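Local coordinates for putative nisin-resistance protein (Streptococcus agalactiae 515, PDB 4Y68) that is a lipoprotein of peptidase family S41 that probably recognises and cleaves the lantibiotic nisin, giving the bacterium resistance to it, at residues A[77-80]-A[81-85]; A[92-95]-A[96-100]; A[260-263]-A[264-268]. One frame throughout, in Å; residues are numbered along the deposited sequence.

Contact 1: residues A[77-80]-A[81-85]; sequences NIVQ and EAVRY
V79 and V83, and likewise Q80 and R84, meet through their flat peptide groups, the carbonyl O of one against the N-H of the other. V79 O takes the N-H of V83 at 2.9 Å almost head-on, and Q80 O receives the N-H of R84 at 2.9 Å, tilted 22° out of the carbonyl plane. Around V79 O the methyl groups close in, with A82 CB at 3.3 Å and V83 CG2 at 3.4 Å. V83 turns CG1 anti to its backbone N (chi1 172°), which leaves CG2 beside that N, on the side of V79 O. Both valines sit against helix 32-46.

Just before these bonds the helix opens. The N-H groups of E81 and A82 lack their usual carbonyl partners, and two waters step in. Water 1 bonds N77 O and accepts from E81 N; water 2 does the same between I78 O, at 2.6 Å, and A82 N. E81 itself reaches outward, extended, to a salt bridge with R61 in helix 55-66. The kink in helix 72-87 is therefore a hydrated one: each bridged carbonyl and N-H still has a hydrogen-bond partner, though the direct bond is gone, while the next two bonds, V79 to V83 and Q80 to R84, are regular.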
loop_
_atom_site.group_PDB
_atom_site.type_symbol
_atom_site.label_atom_id
_atom_site.label_comp_id
_atom_site.label_asym_id
_atom_site.label_seq_id
_atom_site.Cartn_x
_atom_site.Cartn_y
_atom_site.Cartn_z
ATOM N N ASN A 77 -3.512 -10.987 -21.279
ATOM C CA ASN A 77 -3.024 -12.351 -21.036
ATOM C C ASN A 77 -1.635 -12.551 -21.630
ATOM O O ASN A 77 -0.774 -13.150 -21.014
ATOM C CB ASN A 77 -3.969 -13.411 -21.624
ATOM C CG ASN A 77 -5.383 -13.324 -21.068
ATOM O OD1 ASN A 77 -5.637 -12.670 -20.049
ATOM N ND2 ASN A 77 -6.318 -13.994 -21.744
ATOM N N ILE A 78 -1.433 -12.043 -22.839
ATOM C CA ILE A 78 -0.144 -12.168 -23.514
ATOM C C ILE A 78 1.006 -11.425 -22.802
ATOM O O ILE A 78 2.124 -11.926 -22.774
ATOM C CB ILE A 78 -0.251 -11.682 -24.980
ATOM C CG1 ILE A 78 -0.976 -12.735 -25.822
ATOM C CG2 ILE A 78 1.126 -11.424 -25.569
ATOM C CD1 ILE A 78 -1.527 -12.209 -27.131
ATOM N N VAL A 79 0.760 -10.253 -22.214
ATOM C CA VAL A 79 1.881 -9.519 -21.584
ATOM C C VAL A 79 2.090 -9.839 -20.097
ATOM O O VAL A 79 2.951 -9.257 -19.440
ATOM C CB VAL A 79 1.696 -7.993 -21.727
ATOM C CG1 VAL A 79 1.565 -7.603 -23.211
ATOM C CG2 VAL A 79 0.483 -7.524 -20.934
ATOM N N GLN A 80 1.273 -10.742 -19.564
ATOM C CA GLN A 80 1.329 -11.119 -18.160
ATOM C C GLN A 80 2.728 -11.562 -17.710
ATOM O O GLN A 80 3.199 -11.153 -16.632
ATOM C CB GLN A 80 0.315 -12.224 -17.903
ATOM C CG GLN A 80 0.148 -12.659 -16.453
ATOM C CD GLN A 80 -1.074 -13.589 -16.280
ATOM O OE1 GLN A 80 -1.569 -14.171 -17.255
ATOM N NE2 GLN A 80 -1.572 -13.706 -15.048
ATOM N N GLU A 81 3.392 -12.392 -18.517
ATOM C CA GLU A 81 4.733 -12.874 -18.157
ATOM C C GLU A 81 5.695 -11.687 -18.080
ATOM O O GLU A 81 6.515 -11.587 -17.174
ATOM C CB GLU A 81 5.240 -13.926 -19.164
ATOM C CG GLU A 81 6.650 -14.432 -18.867
ATOM C CD GLU A 81 7.275 -15.296 -19.981
ATOM O OE1 GLU A 81 6.907 -15.183 -21.178
ATOM O OE2 GLU A 81 8.169 -16.095 -19.635
ATOM N N ALA A 82 5.567 -10.781 -19.035
ATOM C CA ALA A 82 6.408 -9.598 -19.110
ATOM C C ALA A 82 6.189 -8.693 -17.900
ATOM O O ALA A 82 7.134 -8.171 -17.335
ATOM C CB ALA A 82 6.125 -8.834 -20.413
ATOM N N VAL A 83 4.933 -8.507 -17.512
ATOM C CA VAL A 83 4.626 -7.691 -16.345
ATOM C C VAL A 83 5.203 -8.326 -15.094
ATOM O O VAL A 83 5.870 -7.665 -14.301
ATOM C CB VAL A 83 3.103 -7.484 -16.179
ATOM C CG1 VAL A 83 2.789 -6.800 -14.859
ATOM C CG2 VAL A 83 2.564 -6.642 -17.326
ATOM N N ARG A 84 4.956 -9.618 -14.926
ATOM C CA ARG A 84 5.443 -10.345 -13.761
ATOM C C ARG A 84 6.972 -10.355 -13.710
ATOM O O ARG A 84 7.549 -10.255 -12.636
ATOM C CB ARG A 84 4.894 -11.781 -13.763
ATOM C CG ARG A 84 5.515 -12.710 -12.720
ATOM C CD ARG A 84 5.457 -12.103 -11.320
ATOM N NE ARG A 84 5.991 -12.978 -10.281
ATOM C CZ ARG A 84 7.257 -12.969 -9.873
ATOM N NH1 ARG A 84 8.128 -12.143 -10.437
ATOM N NH2 ARG A 84 7.661 -13.791 -8.910
ATOM N N TYR A 85 7.631 -10.441 -14.864
ATOM C CA TYR A 85 9.093 -10.464 -14.866
ATOM C C TYR A 85 9.636 -9.059 -14.686
ATOM O O TYR A 85 10.541 -8.831 -13.878
ATOM C CB TYR A 85 9.669 -11.080 -16.157
ATOM C CG TYR A 85 11.180 -11.118 -16.121
ATOM C CD1 TYR A 85 11.923 -10.007 -16.505
ATOM C CD2 TYR A 85 11.873 -12.250 -15.646
ATOM C CE1 TYR A 85 13.318 -10.004 -16.428
ATOM C CE2 TYR A 85 13.284 -12.266 -15.572
ATOM C CZ TYR A 85 13.991 -11.136 -15.971
ATOM O OH TYR A 85 15.360 -11.107 -15.919
HETATM O O HOH W 1 1.844 -14.168 -20.477
HETATM O O HOH W 2 4.547 -11.545 -21.882
#

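Contact 2: residues A[92-95]-A[96-100]; sequences QILS and KETVR
L94 and V99 meet first at the base of the leucine: L94 CB lies 3.4 Å from V99 CG2, tighter than usual for two carbons. Past CB the chain swings to put CG anti to the carbonyl carbon (chi1 -50°), and of the two methyls CD2 does the touching, 4.0 Å from T98 CG2. The leucine and threonine side chains cross at about a right angle. With CB on V99 and CD2 on T98, the leucine spans two successive residues of the first helical turn.

Between L94 and the helix the chain changes direction at S95. Strand 92-94 and helix 96-100 stand at 89° to each other, and S95 occupies the N-cap of the helix. With L94 just before the cap and V99 four residues after it, their touch is a hydrophobic staple across the start of helix 96-103.

The polar side of the cap belongs to S95 OG, which sits between its own backbone N and carbonyl carbon (chi1 68°) and shares a hydrogen bond with T98 OG1 at 2.9 Å; either hydroxyl could be the donor. The T98 hydroxyl and methyl thus part ways, OG1 to the serine and CG2 to the leucine. S95 O takes the N-H of V99 at 2.9 Å, the first regular bond of the helix, and V99 CG2 rests 3.3 Å from that same oxygen. The joint is tied to its surroundings as well: L94 is backbone-bonded to R267, which V99 also touches, and the S95 side chain lies on R76 of helix 72-87.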
loop_
_atom_site.group_PDB
_atom_site.type_symbol
_atom_site.label_atom_id
_atom_site.label_comp_id
_atom_site.label_asym_id
_atom_site.label_seq_id
_atom_site.Cartn_x
_atom_site.Cartn_y
_atom_site.Cartn_z
ATOM N N GLN A 92 1.007 -6.220 -11.531
ATOM C CA GLN A 92 -0.036 -6.945 -12.269
ATOM C C GLN A 92 -0.893 -6.025 -13.124
ATOM O O GLN A 92 -0.821 -4.800 -13.008
ATOM C CB GLN A 92 -0.944 -7.722 -11.307
ATOM C CG GLN A 92 -1.596 -6.868 -10.242
ATOM C CD GLN A 92 -2.327 -7.697 -9.200
ATOM O OE1 GLN A 92 -2.787 -8.791 -9.495
ATOM N NE2 GLN A 92 -2.427 -7.180 -7.972
ATOM N N ILE A 93 -1.694 -6.634 -13.991
ATOM C CA ILE A 93 -2.685 -5.940 -14.794
ATOM C C ILE A 93 -4.073 -6.323 -14.275
ATOM O O ILE A 93 -4.446 -7.493 -14.257
ATOM C CB ILE A 93 -2.577 -6.279 -16.312
ATOM C CG1 ILE A 93 -2.520 -7.799 -16.535
ATOM C CG2 ILE A 93 -1.349 -5.665 -16.928
ATOM C CD1 ILE A 93 -1.096 -8.379 -16.801
ATOM N N LEU A 94 -4.829 -5.339 -13.821
ATOM C CA LEU A 94 -6.198 -5.595 -13.413
ATOM C C LEU A 94 -7.169 -5.084 -14.481
ATOM O O LEU A 94 -7.082 -3.940 -14.917
ATOM C CB LEU A 94 -6.464 -4.943 -12.064
ATOM C CG LEU A 94 -5.382 -5.309 -11.043
ATOM C CD1 LEU A 94 -5.482 -4.447 -9.807
ATOM C CD2 LEU A 94 -5.497 -6.789 -10.689
ATOM N N SER A 95 -8.073 -5.948 -14.924
ATOM C CA SER A 95 -9.106 -5.533 -15.843
ATOM C C SER A 95 -10.015 -4.560 -15.101
ATOM O O SER A 95 -10.011 -4.506 -13.860
ATOM C CB SER A 95 -9.896 -6.738 -16.358
ATOM O OG SER A 95 -10.650 -7.320 -15.308
ATOM N N LYS A 96 -10.782 -3.794 -15.863
ATOM C CA LYS A 96 -11.742 -2.854 -15.293
ATOM C C LYS A 96 -12.676 -3.525 -14.291
ATOM O O LYS A 96 -12.943 -2.981 -13.234
ATOM C CB LYS A 96 -12.569 -2.195 -16.400
ATOM C CG LYS A 96 -13.337 -0.971 -15.911
ATOM C CD LYS A 96 -14.301 -0.393 -16.944
ATOM C CE LYS A 96 -14.940 0.891 -16.393
ATOM N NZ LYS A 96 -15.897 1.547 -17.331
ATOM N N GLU A 97 -13.156 -4.719 -14.623
ATOM C CA GLU A 97 -14.100 -5.418 -13.761
ATOM C C GLU A 97 -13.447 -5.832 -12.441
ATOM O O GLU A 97 -14.030 -5.632 -11.371
ATOM C CB GLU A 97 -14.685 -6.636 -14.479
ATOM C CG GLU A 97 -15.643 -7.466 -13.618
ATOM C CD GLU A 97 -16.912 -6.704 -13.184
ATOM O OE1 GLU A 97 -17.306 -5.739 -13.880
ATOM O OE2 GLU A 97 -17.515 -7.076 -12.146
ATOM N N THR A 98 -12.248 -6.407 -12.528
ATOM C CA THR A 98 -11.468 -6.821 -11.361
ATOM C C THR A 98 -11.176 -5.627 -10.443
ATOM O O THR A 98 -11.202 -5.749 -9.219
ATOM C CB THR A 98 -10.116 -7.465 -11.773
ATOM O OG1 THR A 98 -10.332 -8.573 -12.661
ATOM C CG2 THR A 98 -9.356 -7.941 -10.568
ATOM N N VAL A 99 -10.882 -4.478 -11.049
ATOM C CA VAL A 99 -10.582 -3.269 -10.293
ATOM C C VAL A 99 -11.811 -2.810 -9.496
ATOM O O VAL A 99 -11.680 -2.355 -8.363
ATOM C CB VAL A 99 -10.110 -2.125 -11.218
ATOM C CG1 VAL A 99 -10.222 -0.777 -10.517
ATOM C CG2 VAL A 99 -8.692 -2.376 -11.683
ATOM N N ARG A 100 -13.000 -2.945 -10.081
ATOM C CA ARG A 100 -14.214 -2.532 -9.386
ATOM C C ARG A 100 -14.626 -3.502 -8.280
ATOM O O ARG A 100 -15.011 -3.061 -7.200
ATOM C CB ARG A 100 -15.375 -2.351 -10.357
ATOM C CG ARG A 100 -16.106 -1.049 -10.104
ATOM C CD ARG A 100 -17.298 -0.868 -11.007
ATOM N NE ARG A 100 -18.424 -1.706 -10.607
ATOM C CZ ARG A 100 -19.295 -1.389 -9.649
ATOM N NH1 ARG A 100 -19.166 -0.251 -8.969
ATOM N NH2 ARG A 100 -20.294 -2.218 -9.364
#

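Contact 3: residues A[260-263]-A[264-268]; sequences FMLY and DGARL
L268 and L262 lose the most surface here, followed by F260 and D264; L268 and F260 form a hydrogen-bonded antiparallel pair. F260 N gives its hydrogen to L268 O at 2.8 Å, and L268 N returns one to F260 O. Their side chains lie side by side and point the same way, CD2 to CD2 at 4.2 Å, while L268 O sits at the edge of the phenyl ring near its plane. Further on, L262 folds over A266: its CB is 3.3 Å from A266 O, the oxygen that accepts L262 N at 2.7 Å, and its CD1 reaches A266 CB and L268 CB. Helix 32-46 covers this side through Y35 and R42.

On the face of M261 and R267 the methionine bends (chi2 -58°), bringing SD to 3.6 Å from R267 NE and CE over one face of the guanidinium. D264 OD1 adds a weak bond to A266 N, but its carboxylate is held mainly by Y35 and, through a salt bridge, by R76.

L262 to G265 forms a type I turn, closed by G265 N to L262 O at 3.1 Å. With G265 at positive phi (90°) and L262 N bonded to A266 O, this is a beta hairpin closed by a type I turn and a G1 beta bulge.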
loop_
_atom_site.group_PDB
_atom_site.type_symbol
_atom_site.label_atom_id
_atom_site.label_comp_id
_atom_site.label_asym_id
_atom_site.label_seq_id
_atom_site.Cartn_x
_atom_site.Cartn_y
_atom_site.Cartn_z
ATOM N N PHE A 260 -1.076 2.781 -13.705
ATOM C CA PHE A 260 -1.320 3.425 -14.993
ATOM C C PHE A 260 -2.684 3.011 -15.535
ATOM O O PHE A 260 -2.966 1.816 -15.681
ATOM C CB PHE A 260 -0.197 3.081 -15.982
ATOM C CG PHE A 260 1.169 3.492 -15.501
ATOM C CD1 PHE A 260 1.676 4.748 -15.808
ATOM C CD2 PHE A 260 1.926 2.636 -14.698
ATOM C CE1 PHE A 260 2.923 5.139 -15.333
ATOM C CE2 PHE A 260 3.178 3.011 -14.232
ATOM C CZ PHE A 260 3.674 4.264 -14.542
ATOM N N MET A 261 -3.549 3.996 -15.765
ATOM C CA MET A 261 -4.896 3.727 -16.271
ATOM C C MET A 261 -4.820 3.493 -17.762
ATOM O O MET A 261 -4.389 4.368 -18.511
ATOM C CB MET A 261 -5.858 4.875 -15.975
ATOM C CG MET A 261 -5.785 5.389 -14.539
ATOM S SD MET A 261 -6.096 4.133 -13.283
ATOM C CE MET A 261 -5.366 4.917 -11.845
ATOM N N LEU A 262 -5.239 2.314 -18.188
ATOM C CA LEU A 262 -5.148 1.947 -19.597
ATOM C C LEU A 262 -6.400 2.378 -20.360
ATOM O O LEU A 262 -7.391 2.805 -19.763
ATOM C CB LEU A 262 -4.919 0.444 -19.720
ATOM C CG LEU A 262 -3.695 -0.005 -18.924
ATOM C CD1 LEU A 262 -3.556 -1.515 -18.955
ATOM C CD2 LEU A 262 -2.443 0.681 -19.483
ATOM N N TYR A 263 -6.365 2.227 -21.682
ATOM C CA TYR A 263 -7.405 2.797 -22.522
ATOM C C TYR A 263 -8.844 2.397 -22.146
ATOM O O TYR A 263 -9.743 3.221 -22.214
ATOM C CB TYR A 263 -7.137 2.444 -23.974
ATOM C CG TYR A 263 -7.870 3.342 -24.947
ATOM C CD1 TYR A 263 -9.163 3.032 -25.359
ATOM C CD2 TYR A 263 -7.278 4.498 -25.446
ATOM C CE1 TYR A 263 -9.847 3.832 -26.258
ATOM C CE2 TYR A 263 -7.959 5.312 -26.352
ATOM C CZ TYR A 263 -9.250 4.969 -26.748
ATOM O OH TYR A 263 -9.961 5.754 -27.628
ATOM N N ASP A 264 -9.064 1.157 -21.719
ATOM C CA ASP A 264 -10.427 0.688 -21.485
ATOM C C ASP A 264 -10.798 0.619 -20.004
ATOM O O ASP A 264 -11.756 -0.075 -19.642
ATOM C CB ASP A 264 -10.616 -0.693 -22.118
ATOM C CG ASP A 264 -9.659 -1.720 -21.542
ATOM O OD1 ASP A 264 -8.583 -1.308 -21.040
ATOM O OD2 ASP A 264 -9.983 -2.927 -21.571
ATOM N N GLY A 265 -10.041 1.312 -19.151
ATOM C CA GLY A 265 -10.314 1.286 -17.724
ATOM C C GLY A 265 -9.583 0.188 -16.955
ATOM O O GLY A 265 -9.700 0.067 -15.729
ATOM N N ALA A 266 -8.814 -0.624 -17.664
ATOM C CA ALA A 266 -7.952 -1.564 -16.969
ATOM C C ALA A 266 -6.796 -0.780 -16.334
ATOM O O ALA A 266 -6.478 0.316 -16.782
ATOM C CB ALA A 266 -7.452 -2.632 -17.918
ATOM N N ARG A 267 -6.199 -1.338 -15.289
ATOM C CA ARG A 267 -5.058 -0.714 -14.606
ATOM C C ARG A 267 -3.795 -1.560 -14.633
ATOM O O ARG A 267 -3.828 -2.739 -14.290
ATOM C CB ARG A 267 -5.388 -0.440 -13.140
ATOM C CG ARG A 267 -6.555 0.433 -12.893
ATOM C CD ARG A 267 -6.543 0.850 -11.420
ATOM N NE ARG A 267 -7.641 1.757 -11.097
ATOM C CZ ARG A 267 -8.054 2.007 -9.856
ATOM N NH1 ARG A 267 -7.453 1.414 -8.823
ATOM N NH2 ARG A 267 -9.071 2.849 -9.651
ATOM N N LEU A 268 -2.680 -0.948 -15.007
ATOM C CA LEU A 268 -1.377 -1.558 -14.831
ATOM C C LEU A 268 -0.782 -1.070 -13.515
ATOM O O LEU A 268 -0.440 0.099 -13.393
ATOM C CB LEU A 268 -0.447 -1.226 -16.006
ATOM C CG LEU A 268 1.057 -1.527 -15.827
ATOM C CD1 LEU A 268 1.352 -3.017 -15.732
ATOM C CD2 LEU A 268 1.905 -0.901 -16.943
#

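The contacts follow one another along the chain, contact 1 in helix 72-87, contact 2 where strand 92-94 passes into helix 96-103, and contact 3 at the hairpin of strands 256-261 and 267-276. Contacts 2 and 3 have centres about 8 Å apart and share the antiparallel sheet, in which 92-94 pairs with 267-276. Contact 1 lies about 15 Å, centre to centre, from each of the others, yet V83 packs on both Q92 and L268, and I93 also reaches Q80 and V83. Strand 92-94, which follows helix 72-87 in the chain, thus joins the sheet of the later hairpin, and this helix is packed against the sheet through V83.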